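Long-range contact in glycoside hydrolase family protein (Novosphingobium sp. PP1Y, PDB 6Q2F), which probably hydrolyses terminal alpha-L-rhamnose residues from glycosides, acting as an alpha-L-rhamnosidase: residues Q44-P49 with I718-L723. Sequence-based numbering, arbitrary orientation.
Sequences QAFKDP and IARSSL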
loop_
_atom_site.group_PDB
_atom_site.type_symbol
_atom_site.label_atom_id
_atom_site.label_comp_id
_atom_site.label_asym_id
_atom_site.label_seq_id
_atom_site.Cartn_x
_atom_site.Cartn_y
_atom_site.Cartn_z
ATOM N N GLN A 44 -21.246 -25.005 9.807
ATOM C CA GLN A 44 -20.174 -25.825 10.365
ATOM C C GLN A 44 -18.814 -25.192 10.111
ATOM O O GLN A 44 -17.970 -25.136 11.008
ATOM C CB GLN A 44 -20.223 -27.236 9.776
ATOM C CG GLN A 44 -21.470 -28.027 10.182
ATOM C CD GLN A 44 -21.673 -29.291 9.352
ATOM O OE1 GLN A 44 -21.462 -29.300 8.134
ATOM N NE2 GLN A 44 -22.086 -30.369 10.018
ATOM N N ALA A 45 -18.580 -24.713 8.884
ATOM C CA ALA A 45 -17.321 -24.036 8.601
ATOM C C ALA A 45 -17.158 -22.815 9.496
ATOM O O ALA A 45 -16.055 -22.527 9.971
ATOM C CB ALA A 45 -17.251 -23.644 7.123
ATOM N N PHE A 46 -18.255 -22.084 9.742
ATOM C CA PHE A 46 -18.171 -20.917 10.617
ATOM C C PHE A 46 -17.811 -21.316 12.038
ATOM O O PHE A 46 -17.068 -20.598 12.712
ATOM C CB PHE A 46 -19.492 -20.157 10.584
ATOM C CG PHE A 46 -19.440 -18.788 11.199
ATOM C CD1 PHE A 46 -18.662 -17.791 10.642
ATOM C CD2 PHE A 46 -20.210 -18.491 12.308
ATOM C CE1 PHE A 46 -18.633 -16.510 11.193
ATOM C CE2 PHE A 46 -20.195 -17.215 12.869
ATOM C CZ PHE A 46 -19.401 -16.221 12.301
ATOM N N LYS A 47 -18.302 -22.457 12.508
ATOM C CA LYS A 47 -17.907 -22.899 13.838
ATOM C C LYS A 47 -16.411 -23.230 13.893
ATOM O O LYS A 47 -15.712 -22.802 14.822
ATOM C CB LYS A 47 -18.754 -24.094 14.271
ATOM C CG LYS A 47 -18.728 -24.316 15.774
ATOM C CD LYS A 47 -18.913 -22.991 16.529
ATOM C CE LYS A 47 -18.940 -23.196 18.041
ATOM N NZ LYS A 47 -17.686 -23.852 18.529
ATOM N N ASP A 48 -15.899 -23.968 12.890
ATOM C CA ASP A 48 -14.494 -24.406 12.828
ATOM C C ASP A 48 -13.915 -24.120 11.447
ATOM O O ASP A 48 -13.934 -24.977 10.557
ATOM C CB ASP A 48 -14.350 -25.891 13.156
ATOM C CG ASP A 48 -14.802 -26.216 14.567
ATOM O OD1 ASP A 48 -14.044 -25.926 15.527
ATOM O OD2 ASP A 48 -15.924 -26.756 14.712
ATOM N N PRO A 49 -13.373 -22.920 11.248
ATOM C CA PRO A 49 -13.010 -22.497 9.896
ATOM C C PRO A 49 -11.967 -23.395 9.289
ATOM O O PRO A 49 -11.109 -23.961 9.996
ATOM C CB PRO A 49 -12.471 -21.075 10.119
ATOM C CG PRO A 49 -13.231 -20.593 11.315
ATOM C CD PRO A 49 -13.465 -21.798 12.195
ATOM N N ILE A 718 -10.746 -13.833 13.659
ATOM C CA ILE A 718 -10.245 -13.446 12.344
ATOM C C ILE A 718 -10.567 -14.512 11.309
ATOM O O ILE A 718 -10.982 -14.196 10.184
ATOM C CB ILE A 718 -8.737 -13.180 12.426
ATOM C CG1 ILE A 718 -8.463 -11.995 13.372
ATOM C CG2 ILE A 718 -8.155 -12.961 11.010
ATOM C CD1 ILE A 718 -6.967 -11.850 13.781
ATOM N N ALA A 719 -10.399 -15.788 11.669
ATOM C CA ALA A 719 -10.680 -16.866 10.724
ATOM C C ALA A 719 -12.165 -16.945 10.386
ATOM O O ALA A 719 -12.527 -17.232 9.242
ATOM C CB ALA A 719 -10.203 -18.201 11.293
ATOM N N ARG A 720 -13.044 -16.725 11.370
ATOM C CA ARG A 720 -14.474 -16.797 11.086
ATOM C C ARG A 720 -14.913 -15.632 10.220
ATOM O O ARG A 720 -15.742 -15.791 9.319
ATOM C CB ARG A 720 -15.295 -16.816 12.377
ATOM C CG ARG A 720 -15.112 -18.069 13.161
ATOM C CD ARG A 720 -16.114 -18.180 14.293
ATOM N NE ARG A 720 -15.960 -19.448 14.981
ATOM C CZ ARG A 720 -15.520 -19.550 16.225
ATOM N NH1 ARG A 720 -15.214 -18.453 16.902
ATOM N NH2 ARG A 720 -15.390 -20.737 16.791
ATOM N N SER A 721 -14.394 -14.445 10.505
ATOM C CA SER A 721 -14.733 -13.286 9.700
ATOM C C SER A 721 -14.235 -13.467 8.276
ATOM O O SER A 721 -14.952 -13.172 7.315
ATOM C CB SER A 721 -14.131 -12.037 10.340
ATOM O OG SER A 721 -14.712 -11.809 11.607
ATOM N N SER A 722 -13.000 -13.963 8.132
ATOM C CA SER A 722 -12.420 -14.181 6.812
ATOM C C SER A 722 -13.243 -15.186 6.023
ATOM O O SER A 722 -13.465 -15.008 4.824
ATOM C CB SER A 722 -10.979 -14.685 6.950
ATOM O OG SER A 722 -10.177 -13.782 7.705
ATOM N N LEU A 723 -13.704 -16.256 6.689
ATOM C CA LEU A 723 -14.488 -17.283 6.004
ATOM C C LEU A 723 -15.699 -16.673 5.308
ATOM O O LEU A 723 -15.895 -16.855 4.095
ATOM C CB LEU A 723 -14.929 -18.368 6.995
ATOM C CG LEU A 723 -16.002 -19.309 6.447
ATOM C CD1 LEU A 723 -15.437 -20.226 5.333
ATOM C CD2 LEU A 723 -16.693 -20.119 7.553
HETATM O O HOH W 1 -15.325 -21.979 19.688
#
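Arg720 NE donates to Phe46 O over 2.8 Å, the shortest polar bond between the two helices. Its N-H...O angle of 132° is well short of straight, yet the carbonyl oxygen lies almost in the guanidinium plane. Beside it, Arg720 NH2 reaches Lys47 O at 2.9 Å along a straighter path (159°), again in plane, and NE has a weak second bond to that same oxygen. One guanidinium edge thus takes up two successive carbonyls in the last turn of helix 42-47, whose negative dipole end would be expected to favour the charge. With CG anti to its own carbonyl carbon and the chain extended from CG to NE, the Arg720 side chain carries CD over the centre of the Phe46 ring, 4.2 Å from the centroid and 6° off its normal, a CH-pi contact. Pro49 packs against the arginine stem, its CG 3.6 Å from Arg720 CG, while its CB meets Ala719 CB. One turn along helix 712-726, Leu723 CD2 lies against Ala45 CB at 3.6 Å and near the edge of the Phe46 ring. On the polar side, Lys47 runs alongside Arg720, and one water accepts from both Lys47 NZ and Arg720 NH2, bridging two like charges 4.2 Å apart. A methionine in place of Arg720, with no N-H to offer, would probably leave the Phe46 and Lys47 carbonyls unpaired at the helix end and the link to Pro933 O lost. Arg720 NH1 bonds Pro933 O, just after strand 926-932 of an antiparallel sheet, and Trp931 of that strand meets the Phe46 ring. Elsewhere on helix 712-726, Ile718 and Ser722 touch Phe668 of helix 657-670 and Pro675 of strand 674-677, which pairs with strand 56-62 in the closed ring of eight parallel strands, consistent with a beta/alpha barrel.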